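Local coordinates for interleukin-20 receptor subunit beta (Homo sapiens, PDB 6DF3), which pairs with IL20RA to form a receptor for IL19, IL20 and IL24, and with IL22RA1 to form one for IL20 and IL24, at residues C[14-20]-C[60-66]; C[69-75]-C[96-100]; C[129-135]-C[146-152]. The protein carries 1 engineered substitution. One frame throughout, in Å; residues are numbered along the deposited sequence.

Contact 1: C[14-20]-C[60-66]; sequences MKHLLMW and GPECDVT
W20 lays one face of its indole over the backbone joining P61 to E62. P61 O stands 3.6 Å above the centre of the W20 ring system, with E62 N nearer the rim. With CG set between its own backbone N and carbonyl carbon (chi1 53°), the ring folds back across the neighbouring strand, and its far corner, W20 CH2, comes 4.1 Å from C63 CB. The same P61 carbonyl also accepts a bond from W20 N, 3.3 Å from P61 O. Without the indole, as with an alanine at this position, the P61-E62 peptide would probably lose its cover and a gap would open beside C63.

Away from the indole, L18 and C63 form an antiparallel hydrogen-bonded pair, with L18 N 2.9 Å from C63 O and C63 N 3.0 Å from L18 O. Their side chains share the face packed on V34, where C63 is disulfide-bonded to C55. L17, M19, E62 and D64 occupy the other face; there the L17 methyls meet the carboxylate end of E62.

At H16 the ladder changes character. H16 O accepts from V65 N at a C=O...N angle of 174°, whereas H16 N donates to a side chain, 2.9 Å from T66 OG1. D64 OD2 meets the extended K15 chain at CE, while K15 NZ stops 4.2 Å from D64 OD2, too far for a salt bridge. H16 ND1 is hydrogen-bonded to S11 OG.

Strand 15-19 is the middle strand of the three-stranded sheet in the first fibronectin type-III domain, flanked by 8-12 and 62-64. At the H16 end of this pairing D64 OD1 holds T66 N at 2.9 Å in an Asx turn, which probably fixes the threonine hydroxyl that receives H16 N.

Contact 2: C[69-75]-C[96-100]; sequences ITATVPY and PFNRQ. Engineered in segment 96-100: Q100 (natural residue Asn).
The open end of the beta hairpin formed by strands 74-83 and 86-98, in the first fibronectin type-III domain, is tied by Y75 and F97, an antiparallel hydrogen-bonded pair. F97 N lies 2.8 Å from Y75 O, and Y75 N lies 2.7 Å from F97 O. Next to them the P74 and P96 rings touch through their CB atoms.

Past P74 and N98 the two segments separate, and R99 reaches across to T72. With chi1 at 72° and the side chain then extended to NE, its guanidinium is carried over the 69-72 backbone. It grips T72 side-on: T72 OG1 is 2.9 Å from R99 NE and 3.1 Å from R99 NH2, within 8° of the guanidinium plane. One face of the group lies over the A71 backbone, while I69 CG2 packs 4.0 Å from R99 CD. Two waters flank the guanidinium, one joining I69 O to NH1, the other T72 N to NH2 (the latter bond weak). A third, at the backbone, accepts from R99 N at 2.9 Å and donates to A71 O and V73 O.

Each segment also braces itself. T70 N donates to Y75 OH at 3.1 Å, closing the loop over the tyrosine, and Q100 N donates to N98 OD1 at 2.9 Å in an Asx turn. Engineered Q100 rests its OE1 on T72 CG2 and hydrogen-bonds through NE2 to I178 O.

T70 is hydrogen-bonded to a polar side chain of the chain of another protein, which also packs on A71 to V73. R99 thus lies against the loop that meets this partner and probably helps hold its shape. T72 OG1 is also hydrogen-bonded to A177 O; with two donors from R99 on its oxygen, the hydroxyl is probably polarised toward that carbonyl, which links R99 and the loop to A177 of the second domain.

Contact 3: C[129-135]-C[146-152]; sequences FEFLVAY and VKMVRSG
F131 and V149 make the close end of this strand pair. V149 N is 2.8 Å from F131 O, and F131 N returns a longer bond of 3.2 Å to V149 O. That carbonyl oxygen also lies in the plane of the F131 ring, at its edge, 3.4 Å from F131 CD1. The ring, with CG turned away from its own carbonyl carbon (chi1 -61°), continues along the chain past R150 O toward G152 N. On the same buried face V133 CG2 meets V149 CG2 at 4.1 Å, and L122 touches all three of F131, V133 and V149, with I120 and L158 closing over V133.

The two segments belong to the beta hairpin of strands 130-137 and 145-149, at one margin of the four-stranded sheet of the second fibronectin type-III domain; strand 167-175 continues the sheet beyond 130-137.

Toward the far end of the segments the edge of the Y135 ring leans on K147 CB, CE2 being the nearest ring atom. K147 stays extended as far as CD, then bends away, and its NZ hydrogen-bonds to the backbone of another protein's chain.

The opposite face of the hairpin, with V146 and M148, is more open to solvent. M148 runs alongside L132 in the same direction, and V146 CG1 reaches L132 CG at 4.1 Å. The gap of 3.4 Å between L132 CD1 and M148 CE is tighter than methyl groups normally allow; because both L132 torsions fall away from staggered values (chi1 -141°), that fit is doubtful in detail.

Overall arrangement
The three contacts follow one another along the chain, each closing before the next opens. Contacts 1 and 2 share the first fibronectin type-III domain, one in its three-stranded sheet and the other at the end of its four-stranded sheet and the adjoining loop, with centres about 14 Å apart. They meet where H16 packs against I69, F97 and R99, consistent with the two-sheet sandwich of such a domain. Contact 3 lies in the second domain, its centre about 28 Å from contact 1 and 25 Å from contact 2. M14 of contact 1 nonetheless touches F129 of contact 3 across the domain junction. Contacts 2 and 3, about 9 Å apart at their nearest atoms, both reach another protein chain, placing partner-binding surfaces on both domains.

Contact 1: C[14-20]-C[60-66]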
loop_
_atom_site.group_PDB
_atom_site.type_symbol
_atom_site.label_atom_id
_atom_site.label_comp_id
_atom_site.label_asym_id
_atom_site.label_seq_id
_atom_site.Cartn_x
_atom_site.Cartn_y
_atom_site.Cartn_z
ATOM N N MET C 14 -2.747 12.423 13.315
ATOM C CA MET C 14 -1.852 12.241 12.117
ATOM C C MET C 14 -1.813 13.345 11.117
ATOM O O MET C 14 -1.260 13.161 10.053
ATOM C CB MET C 14 -2.116 10.899 11.418
ATOM C CG MET C 14 -1.871 9.735 12.336
ATOM S SD MET C 14 -0.094 9.409 12.795
ATOM C CE MET C 14 0.450 8.602 11.275
ATOM N N LYS C 15 -2.321 14.532 11.451
ATOM C CA LYS C 15 -2.056 15.748 10.659
ATOM C C LYS C 15 -0.944 16.585 11.323
ATOM O O LYS C 15 -1.114 17.038 12.478
ATOM C CB LYS C 15 -3.321 16.591 10.586
ATOM C CG LYS C 15 -3.140 17.756 9.650
ATOM C CD LYS C 15 -4.345 18.688 9.680
ATOM C CE LYS C 15 -4.136 19.816 8.678
ATOM N NZ LYS C 15 -4.921 21.023 9.041
ATOM N N HIS C 16 0.181 16.804 10.643
ATOM C CA HIS C 16 1.294 17.518 11.260
ATOM C C HIS C 16 1.502 18.905 10.698
ATOM O O HIS C 16 1.869 19.074 9.524
ATOM C CB HIS C 16 2.584 16.723 11.164
ATOM C CG HIS C 16 2.385 15.258 11.151
ATOM N ND1 HIS C 16 1.785 14.580 12.195
ATOM C CD2 HIS C 16 2.746 14.310 10.225
ATOM C CE1 HIS C 16 1.689 13.288 11.865
ATOM N NE2 HIS C 16 2.275 13.095 10.676
ATOM N N LEU C 17 1.346 19.891 11.585
ATOM C CA LEU C 17 1.481 21.310 11.273
ATOM C C LEU C 17 2.777 21.882 11.839
ATOM O O LEU C 17 2.934 21.909 13.028
ATOM C CB LEU C 17 0.301 22.081 11.901
ATOM C CG LEU C 17 -0.793 22.727 11.089
ATOM C CD1 LEU C 17 -1.662 23.705 11.943
ATOM C CD2 LEU C 17 -0.209 23.475 9.906
ATOM N N LEU C 18 3.698 22.335 11.003
ATOM C CA LEU C 18 4.869 23.077 11.476
ATOM C C LEU C 18 4.459 24.532 11.599
ATOM O O LEU C 18 3.642 24.977 10.782
ATOM C CB LEU C 18 6.042 22.923 10.515
ATOM C CG LEU C 18 7.328 23.708 10.843
ATOM C CD1 LEU C 18 7.910 23.127 12.105
ATOM C CD2 LEU C 18 8.307 23.625 9.692
ATOM N N MET C 19 4.958 25.250 12.628
ATOM C CA MET C 19 4.468 26.640 13.020
ATOM C C MET C 19 5.634 27.400 13.540
ATOM O O MET C 19 6.548 26.801 14.066
ATOM C CB MET C 19 3.406 26.693 14.130
ATOM C CG MET C 19 2.133 25.914 13.783
ATOM S SD MET C 19 0.884 25.670 15.099
ATOM C CE MET C 19 1.931 25.523 16.553
ATOM N N TRP C 20 5.605 28.702 13.327
ATOM C CA TRP C 20 6.676 29.582 13.752
ATOM C C TRP C 20 6.067 30.972 13.965
ATOM O O TRP C 20 4.953 31.217 13.534
ATOM C CB TRP C 20 7.832 29.554 12.729
ATOM C CG TRP C 20 7.410 29.840 11.307
ATOM C CD1 TRP C 20 7.336 31.044 10.741
ATOM C CD2 TRP C 20 7.011 28.901 10.293
ATOM N NE1 TRP C 20 6.914 30.952 9.448
ATOM C CE2 TRP C 20 6.706 29.644 9.138
ATOM C CE3 TRP C 20 6.886 27.522 10.248
ATOM C CZ2 TRP C 20 6.272 29.051 7.932
ATOM C CZ3 TRP C 20 6.437 26.917 9.057
ATOM C CH2 TRP C 20 6.149 27.690 7.907
ATOM N N GLY C 60 1.627 31.998 4.931
ATOM C CA GLY C 60 1.220 32.095 6.351
ATOM C C GLY C 60 2.352 31.601 7.234
ATOM O O GLY C 60 3.302 31.040 6.703
ATOM N N PRO C 61 2.242 31.756 8.580
ATOM C CA PRO C 61 3.317 31.312 9.470
ATOM C C PRO C 61 3.205 29.777 9.815
ATOM O O PRO C 61 3.506 29.355 10.924
ATOM C CB PRO C 61 3.114 32.224 10.683
ATOM C CG PRO C 61 1.615 32.373 10.758
ATOM C CD PRO C 61 1.041 32.105 9.373
ATOM N N GLU C 62 2.808 28.948 8.846
ATOM C CA GLU C 62 2.685 27.529 9.063
ATOM C C GLU C 62 2.788 26.705 7.757
ATOM O O GLU C 62 2.886 27.243 6.661
ATOM C CB GLU C 62 1.409 27.238 9.879
ATOM C CG GLU C 62 0.141 27.421 9.093
ATOM C CD GLU C 62 -1.116 27.447 9.960
ATOM O OE1 GLU C 62 -1.142 28.160 10.991
ATOM O OE2 GLU C 62 -2.103 26.778 9.583
ATOM N N CYS C 63 2.832 25.386 7.914
ATOM C CA CYS C 63 2.952 24.445 6.802
ATOM C C CYS C 63 2.439 23.095 7.253
ATOM O O CYS C 63 2.961 22.518 8.212
ATOM C CB CYS C 63 4.414 24.257 6.401
ATOM S SG CYS C 63 4.718 23.083 4.999
ATOM N N ASP C 64 1.453 22.580 6.539
ATOM C CA ASP C 64 1.064 21.214 6.653
ATOM C C ASP C 64 2.117 20.252 6.016
ATOM O O ASP C 64 2.101 20.028 4.805
ATOM C CB ASP C 64 -0.327 21.019 6.045
ATOM C CG ASP C 64 -0.903 19.667 6.362
ATOM O OD1 ASP C 64 -0.113 18.767 6.750
ATOM O OD2 ASP C 64 -2.142 19.490 6.246
ATOM N N VAL C 65 2.966 19.624 6.846
ATOM C CA VAL C 65 4.013 18.733 6.399
ATOM C C VAL C 65 3.562 17.278 6.472
ATOM O O VAL C 65 4.357 16.358 6.474
ATOM C CB VAL C 65 5.314 18.910 7.251
ATOM C CG1 VAL C 65 5.810 20.352 7.210
ATOM C CG2 VAL C 65 5.117 18.576 8.702
ATOM N N THR C 66 2.274 17.047 6.589
ATOM C CA THR C 66 1.760 15.687 6.689
ATOM C C THR C 66 2.318 14.776 5.598
ATOM O O THR C 66 2.776 13.693 5.875
ATOM C CB THR C 66 0.238 15.732 6.664
ATOM O OG1 THR C 66 -0.240 16.553 7.778
ATOM C CG2 THR C 66 -0.367 14.284 6.690
#

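Contact 2: C[69-75]-C[96-100]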
loop_
_atom_site.group_PDB
_atom_site.type_symbol
_atom_site.label_atom_id
_atom_site.label_comp_id
_atom_site.label_asym_id
_atom_site.label_seq_id
_atom_site.Cartn_x
_atom_site.Cartn_y
_atom_site.Cartn_z
ATOM N N ILE C 69 6.068 13.607 6.112
ATOM C CA ILE C 69 6.407 12.694 7.179
ATOM C C ILE C 69 5.821 11.331 6.809
ATOM O O ILE C 69 4.597 11.163 6.891
ATOM C CB ILE C 69 5.840 13.190 8.541
ATOM C CG1 ILE C 69 6.228 14.657 8.866
ATOM C CG2 ILE C 69 6.312 12.298 9.670
ATOM C CD1 ILE C 69 7.629 15.025 8.600
ATOM N N THR C 70 6.655 10.367 6.369
ATOM C CA THR C 70 6.119 9.140 5.731
ATOM C C THR C 70 6.685 7.888 6.323
ATOM O O THR C 70 6.469 6.734 5.818
ATOM C CB THR C 70 6.434 9.132 4.229
ATOM O OG1 THR C 70 7.776 9.406 4.075
ATOM C CG2 THR C 70 5.680 10.217 3.456
ATOM N N ALA C 71 7.347 8.074 7.452
ATOM C CA ALA C 71 7.785 6.980 8.259
ATOM C C ALA C 71 7.691 7.328 9.782
ATOM O O ALA C 71 7.845 8.483 10.212
ATOM C CB ALA C 71 9.194 6.630 7.874
ATOM N N THR C 72 7.568 6.303 10.599
ATOM C CA THR C 72 7.511 6.485 12.072
ATOM C C THR C 72 8.978 6.502 12.613
ATOM O O THR C 72 9.444 5.580 13.263
ATOM C CB THR C 72 6.600 5.427 12.697
ATOM O OG1 THR C 72 5.320 5.480 12.033
ATOM C CG2 THR C 72 6.370 5.654 14.179
ATOM N N VAL C 73 9.678 7.581 12.294
ATOM C CA VAL C 73 11.016 7.867 12.735
ATOM C C VAL C 73 11.080 9.413 12.976
ATOM O O VAL C 73 10.183 10.175 12.481
ATOM C CB VAL C 73 12.073 7.451 11.666
ATOM C CG1 VAL C 73 11.962 5.979 11.271
ATOM C CG2 VAL C 73 11.975 8.296 10.407
ATOM N N PRO C 74 12.105 9.892 13.743
ATOM C CA PRO C 74 12.216 11.330 13.957
ATOM C C PRO C 74 12.689 12.049 12.717
ATOM O O PRO C 74 13.591 11.569 12.068
ATOM C CB PRO C 74 13.290 11.495 15.093
ATOM C CG PRO C 74 13.996 10.153 15.141
ATOM C CD PRO C 74 13.109 9.106 14.489
ATOM N N TYR C 75 12.131 13.236 12.485
ATOM C CA TYR C 75 12.363 14.093 11.354
ATOM C C TYR C 75 12.869 15.465 11.865
ATOM O O TYR C 75 12.336 16.005 12.810
ATOM C CB TYR C 75 11.030 14.321 10.579
ATOM C CG TYR C 75 10.721 13.310 9.541
ATOM C CD1 TYR C 75 10.154 12.106 9.906
ATOM C CD2 TYR C 75 10.977 13.548 8.192
ATOM C CE1 TYR C 75 9.854 11.110 8.951
ATOM C CE2 TYR C 75 10.694 12.559 7.217
ATOM C CZ TYR C 75 10.125 11.332 7.590
ATOM O OH TYR C 75 9.749 10.333 6.689
ATOM N N PRO C 96 13.551 17.099 17.140
ATOM C CA PRO C 96 13.096 16.372 15.985
ATOM C C PRO C 96 11.688 15.789 16.201
ATOM O O PRO C 96 11.355 15.379 17.279
ATOM C CB PRO C 96 14.108 15.219 15.938
ATOM C CG PRO C 96 15.363 15.831 16.428
ATOM C CD PRO C 96 14.879 16.626 17.585
ATOM N N PHE C 97 10.848 15.826 15.202
ATOM C CA PHE C 97 9.470 15.339 15.318
ATOM C C PHE C 97 9.297 13.860 14.812
ATOM O O PHE C 97 9.711 13.506 13.679
ATOM C CB PHE C 97 8.558 16.199 14.438
ATOM C CG PHE C 97 7.125 15.763 14.494
ATOM C CD1 PHE C 97 6.392 15.971 15.671
ATOM C CD2 PHE C 97 6.545 15.075 13.414
ATOM C CE1 PHE C 97 5.091 15.517 15.753
ATOM C CE2 PHE C 97 5.237 14.648 13.476
ATOM C CZ PHE C 97 4.508 14.841 14.648
ATOM N N ASN C 98 8.603 13.061 15.611
ATOM C CA ASN C 98 8.255 11.719 15.364
ATOM C C ASN C 98 6.724 11.609 15.431
ATOM O O ASN C 98 6.108 11.804 16.509
ATOM C CB ASN C 98 8.900 10.790 16.408
ATOM C CG ASN C 98 8.774 9.281 16.019
ATOM O OD1 ASN C 98 7.758 8.845 15.448
ATOM N ND2 ASN C 98 9.801 8.500 16.317
ATOM N N ARG C 99 6.102 11.147 14.335
ATOM C CA ARG C 99 4.658 11.005 14.330
ATOM C C ARG C 99 4.111 10.011 15.377
ATOM O O ARG C 99 2.948 10.009 15.579
ATOM C CB ARG C 99 4.123 10.684 12.951
ATOM C CG ARG C 99 4.438 9.258 12.472
ATOM C CD ARG C 99 4.173 9.126 10.970
ATOM N NE ARG C 99 4.389 7.748 10.549
ATOM C CZ ARG C 99 4.099 7.270 9.359
ATOM N NH1 ARG C 99 3.478 8.016 8.461
ATOM N NH2 ARG C 99 4.412 6.012 9.093
ATOM N N GLN C 100 4.931 9.139 15.956
ATOM C CA GLN C 100 4.559 8.304 17.107
ATOM C C GLN C 100 3.930 9.184 18.239
ATOM O O GLN C 100 3.144 8.750 18.989
ATOM C CB GLN C 100 5.834 7.591 17.587
ATOM C CG GLN C 100 5.761 6.655 18.806
ATOM C CD GLN C 100 5.257 5.269 18.414
ATOM O OE1 GLN C 100 5.729 4.672 17.431
ATOM N NE2 GLN C 100 4.290 4.746 19.170
HETATM O O HOH W 1 2.364 10.978 8.764
HETATM O O HOH W 2 7.671 10.587 11.936
HETATM O O HOH W 3 6.565 3.920 9.313
#

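Contact 3: C[129-135]-C[146-152]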
loop_
_atom_site.group_PDB
_atom_site.type_symbol
_atom_site.label_atom_id
_atom_site.label_comp_id
_atom_site.label_asym_id
_atom_site.label_seq_id
_atom_site.Cartn_x
_atom_site.Cartn_y
_atom_site.Cartn_z
ATOM N N PHE C 129 -6.440 5.483 9.993
ATOM C CA PHE C 129 -7.215 5.057 11.170
ATOM C C PHE C 129 -8.191 3.933 10.975
ATOM O O PHE C 129 -9.092 4.019 10.096
ATOM C CB PHE C 129 -8.085 6.222 11.706
ATOM C CG PHE C 129 -7.292 7.386 12.271
ATOM C CD1 PHE C 129 -6.776 8.382 11.409
ATOM C CD2 PHE C 129 -7.139 7.535 13.639
ATOM C CE1 PHE C 129 -6.061 9.474 11.907
ATOM C CE2 PHE C 129 -6.441 8.636 14.150
ATOM C CZ PHE C 129 -5.896 9.598 13.274
ATOM N N GLU C 130 -8.124 2.988 11.917
ATOM C CA GLU C 130 -9.188 1.989 12.132
ATOM C C GLU C 130 -9.938 2.279 13.479
ATOM O O GLU C 130 -9.324 2.788 14.480
ATOM C CB GLU C 130 -8.601 0.570 12.147
ATOM C CG GLU C 130 -8.119 0.055 10.791
ATOM C CD GLU C 130 -7.275 -1.228 10.912
ATOM O OE1 GLU C 130 -7.884 -2.283 11.226
ATOM O OE2 GLU C 130 -6.010 -1.173 10.730
ATOM N N PHE C 131 -11.244 1.963 13.474
ATOM C CA PHE C 131 -12.169 2.223 14.615
ATOM C C PHE C 131 -12.581 0.916 15.283
ATOM O O PHE C 131 -13.010 -0.044 14.609
ATOM C CB PHE C 131 -13.448 2.972 14.202
ATOM C CG PHE C 131 -13.194 4.330 13.625
ATOM C CD1 PHE C 131 -12.897 4.482 12.273
ATOM C CD2 PHE C 131 -13.214 5.485 14.445
ATOM C CE1 PHE C 131 -12.655 5.747 11.728
ATOM C CE2 PHE C 131 -12.987 6.762 13.908
ATOM C CZ PHE C 131 -12.693 6.893 12.554
ATOM N N LEU C 132 -12.399 0.907 16.598
ATOM C CA LEU C 132 -12.946 -0.078 17.508
ATOM C C LEU C 132 -14.211 0.460 18.130
ATOM O O LEU C 132 -14.239 1.552 18.662
ATOM C CB LEU C 132 -11.971 -0.300 18.635
ATOM C CG LEU C 132 -11.819 -1.716 19.110
ATOM C CD1 LEU C 132 -10.436 -2.147 18.654
ATOM C CD2 LEU C 132 -12.014 -1.842 20.636
ATOM N N VAL C 133 -15.269 -0.315 18.085
ATOM C CA VAL C 133 -16.546 0.088 18.674
ATOM C C VAL C 133 -16.936 -1.004 19.641
ATOM O O VAL C 133 -17.019 -2.162 19.262
ATOM C CB VAL C 133 -17.641 0.323 17.612
ATOM C CG1 VAL C 133 -18.916 0.861 18.247
ATOM C CG2 VAL C 133 -17.139 1.318 16.571
ATOM N N ALA C 134 -17.114 -0.627 20.902
ATOM C CA ALA C 134 -17.602 -1.534 21.942
ATOM C C ALA C 134 -19.048 -1.220 22.114
ATOM O O ALA C 134 -19.427 -0.030 22.157
ATOM C CB ALA C 134 -16.873 -1.332 23.264
ATOM N N TYR C 135 -19.853 -2.290 22.154
ATOM C CA TYR C 135 -21.256 -2.171 22.473
ATOM C C TYR C 135 -21.802 -3.369 23.272
ATOM O O TYR C 135 -21.293 -4.501 23.178
ATOM C CB TYR C 135 -22.083 -1.931 21.201
ATOM C CG TYR C 135 -22.130 -3.055 20.159
ATOM C CD1 TYR C 135 -23.105 -4.098 20.182
ATOM C CD2 TYR C 135 -21.235 -3.030 19.110
ATOM C CE1 TYR C 135 -23.104 -5.085 19.186
ATOM C CE2 TYR C 135 -21.236 -3.987 18.131
ATOM C CZ TYR C 135 -22.146 -4.993 18.151
ATOM O OH TYR C 135 -21.976 -5.828 17.074
ATOM N N VAL C 146 -17.427 -6.183 20.022
ATOM C CA VAL C 146 -16.478 -5.290 19.384
ATOM C C VAL C 146 -16.577 -5.445 17.858
ATOM O O VAL C 146 -16.176 -6.482 17.336
ATOM C CB VAL C 146 -15.036 -5.586 19.903
ATOM C CG1 VAL C 146 -13.962 -5.158 18.906
ATOM C CG2 VAL C 146 -14.823 -4.933 21.266
ATOM N N LYS C 147 -17.103 -4.422 17.170
ATOM C CA LYS C 147 -17.028 -4.322 15.699
ATOM C C LYS C 147 -15.962 -3.324 15.223
ATOM O O LYS C 147 -16.032 -2.128 15.504
ATOM C CB LYS C 147 -18.398 -3.941 15.114
ATOM C CG LYS C 147 -18.509 -4.165 13.605
ATOM C CD LYS C 147 -19.925 -3.967 13.072
ATOM C CE LYS C 147 -20.399 -5.149 12.210
ATOM N NZ LYS C 147 -19.549 -5.364 10.987
ATOM N N MET C 148 -14.980 -3.834 14.495
ATOM C CA MET C 148 -14.011 -3.013 13.775
ATOM C C MET C 148 -14.720 -2.384 12.593
ATOM O O MET C 148 -15.346 -3.121 11.791
ATOM C CB MET C 148 -12.839 -3.843 13.250
ATOM C CG MET C 148 -12.057 -4.589 14.321
ATOM S SD MET C 148 -11.347 -3.529 15.611
ATOM C CE MET C 148 -10.179 -4.687 16.359
ATOM N N VAL C 149 -14.657 -1.042 12.512
ATOM C CA VAL C 149 -15.225 -0.258 11.402
ATOM C C VAL C 149 -14.122 0.471 10.626
ATOM O O VAL C 149 -13.337 1.282 11.191
ATOM C CB VAL C 149 -16.267 0.784 11.865
ATOM C CG1 VAL C 149 -16.849 1.509 10.657
ATOM C CG2 VAL C 149 -17.412 0.157 12.636
ATOM N N ARG C 150 -14.071 0.229 9.321
ATOM C CA ARG C 150 -12.906 0.650 8.550
ATOM C C ARG C 150 -12.890 2.170 8.440
ATOM O O ARG C 150 -11.885 2.777 8.764
ATOM C CB ARG C 150 -12.841 -0.032 7.177
ATOM C CG ARG C 150 -11.445 -0.024 6.526
ATOM C CD ARG C 150 -11.116 -1.307 5.714
ATOM N NE ARG C 150 -12.273 -1.943 5.039
ATOM C CZ ARG C 150 -12.912 -1.478 3.954
ATOM N NH1 ARG C 150 -12.536 -0.356 3.337
ATOM N NH2 ARG C 150 -13.951 -2.142 3.480
ATOM N N SER C 151 -14.030 2.766 8.087
ATOM C CA SER C 151 -14.084 4.163 7.704
ATOM C C SER C 151 -15.266 4.969 8.223
ATOM O O SER C 151 -16.462 4.500 8.269
ATOM C CB SER C 151 -14.063 4.248 6.188
ATOM O OG SER C 151 -12.716 4.021 5.755
ATOM N N GLY C 152 -14.906 6.216 8.565
ATOM C CA GLY C 152 -15.848 7.224 8.999
ATOM C C GLY C 152 -16.700 7.684 7.847
ATOM O O GLY C 152 -16.481 7.272 6.722
#